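PDB 3U4Y: uncharacterized protein from Desulfotomaculum acetoxidans, which is of unknown function but folds as a seven-bladed beta-propeller related to the lactonase family, which does not by itself establish an enzymatic activity. Local coordinates for residues F11-F25 against V310-C322. Residues are numbered along the deposited sequence; the frame is centred on the assembly and turned at random.
Sequences FGIVVEQHLRRISFF and VAGIEANGGIAIC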
# COMPACT_ATOMS: atom_id res chain seq x y z
N PHE A 11 -15.37 0.72 8.23
CA PHE A 11 -15.49 1.12 6.84
C PHE A 11 -14.13 1.13 6.15
O PHE A 11 -13.08 1.14 6.79
CB PHE A 11 -16.10 2.52 6.76
CG PHE A 11 -15.11 3.64 6.94
CD1 PHE A 11 -14.34 4.09 5.88
CD2 PHE A 11 -14.94 4.24 8.17
CE1 PHE A 11 -13.43 5.12 6.06
CE2 PHE A 11 -14.03 5.27 8.35
CZ PHE A 11 -13.27 5.71 7.30
N GLY A 12 -14.17 1.17 4.83
CA GLY A 12 -12.96 1.21 4.04
C GLY A 12 -13.20 1.89 2.70
O GLY A 12 -14.33 2.22 2.36
N ILE A 13 -12.13 2.09 1.95
CA ILE A 13 -12.22 2.81 0.69
C ILE A 13 -11.51 2.01 -0.41
O ILE A 13 -10.48 1.42 -0.17
CB ILE A 13 -11.63 4.24 0.82
CG1 ILE A 13 -11.65 4.96 -0.52
CG2 ILE A 13 -10.20 4.23 1.38
CD1 ILE A 13 -10.82 6.21 -0.50
N VAL A 14 -12.07 1.99 -1.61
CA VAL A 14 -11.48 1.24 -2.69
C VAL A 14 -11.59 1.98 -4.01
O VAL A 14 -12.62 2.57 -4.33
CB VAL A 14 -12.14 -0.15 -2.84
CG1 VAL A 14 -13.61 -0.01 -3.18
CG2 VAL A 14 -11.41 -0.96 -3.90
N VAL A 15 -10.51 1.93 -4.78
CA VAL A 15 -10.44 2.64 -6.05
C VAL A 15 -11.03 1.82 -7.20
O VAL A 15 -10.84 0.60 -7.27
CB VAL A 15 -9.00 3.03 -6.37
CG1 VAL A 15 -8.93 3.64 -7.75
CG2 VAL A 15 -8.47 3.97 -5.30
N GLU A 16 -11.78 2.49 -8.07
CA GLU A 16 -12.27 1.87 -9.30
C GLU A 16 -11.77 2.70 -10.46
O GLU A 16 -12.39 3.68 -10.84
CB GLU A 16 -13.78 1.82 -9.33
CG GLU A 16 -14.34 0.91 -8.28
CD GLU A 16 -15.70 1.35 -7.83
OE1 GLU A 16 -15.81 2.40 -7.16
OE2 GLU A 16 -16.67 0.65 -8.17
N GLN A 17 -10.63 2.30 -11.00
CA GLN A 17 -9.89 3.14 -11.91
C GLN A 17 -10.64 3.42 -13.21
O GLN A 17 -10.56 4.52 -13.75
CB GLN A 17 -8.54 2.51 -12.23
CG GLN A 17 -7.69 3.40 -13.08
CD GLN A 17 -6.45 2.72 -13.56
OE1 GLN A 17 -6.48 1.94 -14.52
NE2 GLN A 17 -5.33 3.00 -12.90
N HIS A 18 -11.35 2.42 -13.70
CA HIS A 18 -11.98 2.54 -15.00
C HIS A 18 -13.26 3.36 -14.94
O HIS A 18 -13.75 3.82 -15.97
CB HIS A 18 -12.26 1.17 -15.58
CG HIS A 18 -13.17 0.33 -14.75
ND1 HIS A 18 -12.94 0.08 -13.42
CD2 HIS A 18 -14.30 -0.34 -15.07
CE1 HIS A 18 -13.90 -0.70 -12.95
NE2 HIS A 18 -14.74 -0.97 -13.93
N LEU A 19 -13.81 3.54 -13.75
CA LEU A 19 -14.99 4.37 -13.58
C LEU A 19 -14.54 5.74 -13.13
O LEU A 19 -15.35 6.64 -12.95
CB LEU A 19 -15.96 3.76 -12.58
CG LEU A 19 -16.34 2.33 -12.92
CD1 LEU A 19 -17.69 1.96 -12.33
CD2 LEU A 19 -16.35 2.17 -14.42
N ARG A 20 -13.23 5.89 -12.96
CA ARG A 20 -12.66 7.12 -12.46
C ARG A 20 -13.42 7.52 -11.18
O ARG A 20 -13.84 8.65 -10.99
CB ARG A 20 -12.67 8.18 -13.55
CG ARG A 20 -11.97 7.68 -14.82
CD ARG A 20 -11.54 8.82 -15.72
NE ARG A 20 -10.47 8.45 -16.64
CZ ARG A 20 -9.71 9.34 -17.29
NH1 ARG A 20 -9.91 10.63 -17.10
NH2 ARG A 20 -8.74 8.93 -18.11
N ARG A 21 -13.54 6.54 -10.30
CA ARG A 21 -14.41 6.63 -9.14
C ARG A 21 -13.72 6.02 -7.90
O ARG A 21 -12.67 5.40 -8.02
CB ARG A 21 -15.71 5.89 -9.47
CG ARG A 21 -16.78 5.98 -8.43
CD ARG A 21 -18.05 5.32 -8.90
NE ARG A 21 -17.94 3.87 -8.95
CZ ARG A 21 -18.96 3.06 -9.24
NH1 ARG A 21 -18.79 1.75 -9.27
NH2 ARG A 21 -20.16 3.55 -9.48
N ILE A 22 -14.31 6.23 -6.72
CA ILE A 22 -13.90 5.55 -5.50
C ILE A 22 -15.16 5.23 -4.70
O ILE A 22 -16.16 5.91 -4.82
CB ILE A 22 -13.02 6.43 -4.61
CG1 ILE A 22 -13.90 7.25 -3.67
CG2 ILE A 22 -12.14 7.33 -5.43
CD1 ILE A 22 -13.21 8.47 -3.12
N SER A 23 -15.10 4.18 -3.89
CA SER A 23 -16.23 3.77 -3.06
C SER A 23 -15.80 3.59 -1.61
O SER A 23 -14.70 3.14 -1.33
CB SER A 23 -16.82 2.44 -3.53
OG SER A 23 -17.35 2.54 -4.83
N PHE A 24 -16.69 3.94 -0.70
CA PHE A 24 -16.52 3.61 0.69
C PHE A 24 -17.47 2.47 0.91
O PHE A 24 -18.56 2.47 0.35
CB PHE A 24 -16.91 4.79 1.56
CG PHE A 24 -15.95 5.93 1.49
CD1 PHE A 24 -14.84 5.97 2.31
CD2 PHE A 24 -16.15 6.97 0.61
CE1 PHE A 24 -13.96 7.04 2.26
CE2 PHE A 24 -15.26 8.03 0.56
CZ PHE A 24 -14.18 8.06 1.39
N PHE A 25 -17.05 1.49 1.69
CA PHE A 25 -17.85 0.31 1.93
C PHE A 25 -17.79 0.00 3.43
O PHE A 25 -16.85 0.40 4.11
CB PHE A 25 -17.31 -0.87 1.10
CG PHE A 25 -15.89 -1.21 1.42
CD1 PHE A 25 -15.58 -2.32 2.18
CD2 PHE A 25 -14.86 -0.41 0.97
CE1 PHE A 25 -14.26 -2.63 2.50
CE2 PHE A 25 -13.53 -0.71 1.27
CZ PHE A 25 -13.24 -1.82 2.04
N VAL A 310 -18.80 -7.43 -1.91
CA VAL A 310 -19.62 -6.22 -1.78
C VAL A 310 -20.37 -5.94 -3.07
O VAL A 310 -19.85 -6.13 -4.17
CB VAL A 310 -18.81 -4.96 -1.39
CG1 VAL A 310 -18.23 -5.08 -0.01
CG2 VAL A 310 -17.74 -4.71 -2.39
N ALA A 311 -21.61 -5.50 -2.91
CA ALA A 311 -22.51 -5.26 -4.02
C ALA A 311 -22.03 -4.19 -4.99
O ALA A 311 -21.72 -3.07 -4.60
CB ALA A 311 -23.84 -4.87 -3.48
N GLY A 312 -21.99 -4.52 -6.26
CA GLY A 312 -21.74 -3.53 -7.29
C GLY A 312 -20.53 -2.61 -7.14
O GLY A 312 -20.63 -1.42 -7.42
N ILE A 313 -19.39 -3.15 -6.71
CA ILE A 313 -18.12 -2.42 -6.81
C ILE A 313 -17.24 -3.15 -7.80
O ILE A 313 -16.99 -4.34 -7.64
CB ILE A 313 -17.35 -2.35 -5.48
CG1 ILE A 313 -18.07 -1.51 -4.43
CG2 ILE A 313 -15.98 -1.76 -5.70
CD1 ILE A 313 -17.24 -1.27 -3.18
N GLU A 314 -16.78 -2.45 -8.82
CA GLU A 314 -15.89 -3.04 -9.81
C GLU A 314 -14.45 -2.73 -9.41
O GLU A 314 -13.86 -1.74 -9.84
CB GLU A 314 -16.24 -2.53 -11.20
CG GLU A 314 -17.72 -2.74 -11.55
CD GLU A 314 -18.11 -2.17 -12.91
OE1 GLU A 314 -19.29 -2.34 -13.31
OE2 GLU A 314 -17.26 -1.54 -13.57
N ALA A 315 -13.89 -3.57 -8.56
CA ALA A 315 -12.62 -3.26 -7.94
C ALA A 315 -11.59 -3.03 -9.02
O ALA A 315 -11.60 -3.71 -10.04
CB ALA A 315 -12.20 -4.37 -7.01
N ASN A 316 -10.70 -2.07 -8.79
CA ASN A 316 -9.68 -1.74 -9.75
C ASN A 316 -8.71 -0.73 -9.17
O ASN A 316 -8.78 0.45 -9.45
CB ASN A 316 -10.34 -1.18 -11.00
CG ASN A 316 -9.50 -1.33 -12.25
OD1 ASN A 316 -8.30 -1.63 -12.19
ND2 ASN A 316 -10.12 -1.10 -13.39
N GLY A 317 -7.78 -1.19 -8.36
CA GLY A 317 -6.86 -0.27 -7.73
C GLY A 317 -6.70 -0.54 -6.25
O GLY A 317 -7.14 -1.57 -5.74
N GLY A 318 -6.06 0.40 -5.56
CA GLY A 318 -5.73 0.26 -4.16
C GLY A 318 -6.94 0.08 -3.27
O GLY A 318 -8.09 0.22 -3.70
N ILE A 319 -6.67 -0.23 -2.01
CA ILE A 319 -7.70 -0.44 -1.01
C ILE A 319 -7.12 -0.17 0.35
O ILE A 319 -5.97 -0.51 0.62
CB ILE A 319 -8.24 -1.88 -1.05
CG1 ILE A 319 -9.04 -2.20 0.21
CG2 ILE A 319 -7.11 -2.88 -1.19
CD1 ILE A 319 -9.82 -3.50 0.08
N ALA A 320 -7.92 0.47 1.21
CA ALA A 320 -7.52 0.81 2.57
C ALA A 320 -8.67 0.60 3.53
O ALA A 320 -9.82 0.83 3.19
CB ALA A 320 -7.04 2.24 2.65
N ILE A 321 -8.35 0.17 4.74
CA ILE A 321 -9.39 -0.02 5.73
C ILE A 321 -9.09 0.85 6.95
O ILE A 321 -7.95 1.20 7.21
CB ILE A 321 -9.55 -1.50 6.07
CG1 ILE A 321 -9.89 -2.28 4.80
CG2 ILE A 321 -10.60 -1.70 7.12
CD1 ILE A 321 -10.64 -3.57 5.02
N CYS A 322 -10.14 1.22 7.67
CA CYS A 322 -10.00 2.09 8.82
C CYS A 322 -9.31 1.37 9.97
O CYS A 322 -9.73 0.28 10.35
CB CYS A 322 -11.38 2.57 9.28
SG CYS A 322 -11.28 3.79 10.58
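Ile13 and Ala320 form a hydrogen-bonded antiparallel pair, Ile13 N to Ala320 O at 2.9 Å and Ala320 N to Ile13 O at 3.1 Å. Hydrogen bonds from Cys322 N to Phe11 O and from Val15 N to Gly318 O extend the pairing on either side; beyond Gly317, Asn316 N gives to Val15 O and Asn316 O takes Gln17 N. Strand 319-321 thereby becomes the innermost of four strands in a blade completed by 11-16, 21-26 and 32-37, so both chain ends build one blade and close the propeller ring, the "Velcro" closure of such folds. Cys322, disulfide-bonded to Cys51, lays CB over one face of the Phe11 ring, 4.1 Å from its centroid. Among the polar side chains, Glu16 OE2 accepts Glu314 N on its anti side, not far from the carboxylate plane, and Arg21 NH1 (2.6 Å) from above the opposite face, while OE1 is shared by Arg21 NE and Ser23 OG. Replacing Glu16 with an alanine would probably leave the Arg21 guanidinium without its carboxylate mate and Glu314 N without this acceptor. His18 NE2 donates to the anti lone pair of Glu314 OE2 at 2.6 Å, ring and carboxylate nearly coplanar (19°); the ring is brought there by CG lying between backbone N and carbonyl carbon (chi1 61°). In the apolar layer, Ile313 CD1 meets Val14 CG1 tip to tip at 3.8 Å and also touches Ser23 CB, while Ile321 CD1 reaches the Phe25 ring at its edge, 4.3 Å from CZ.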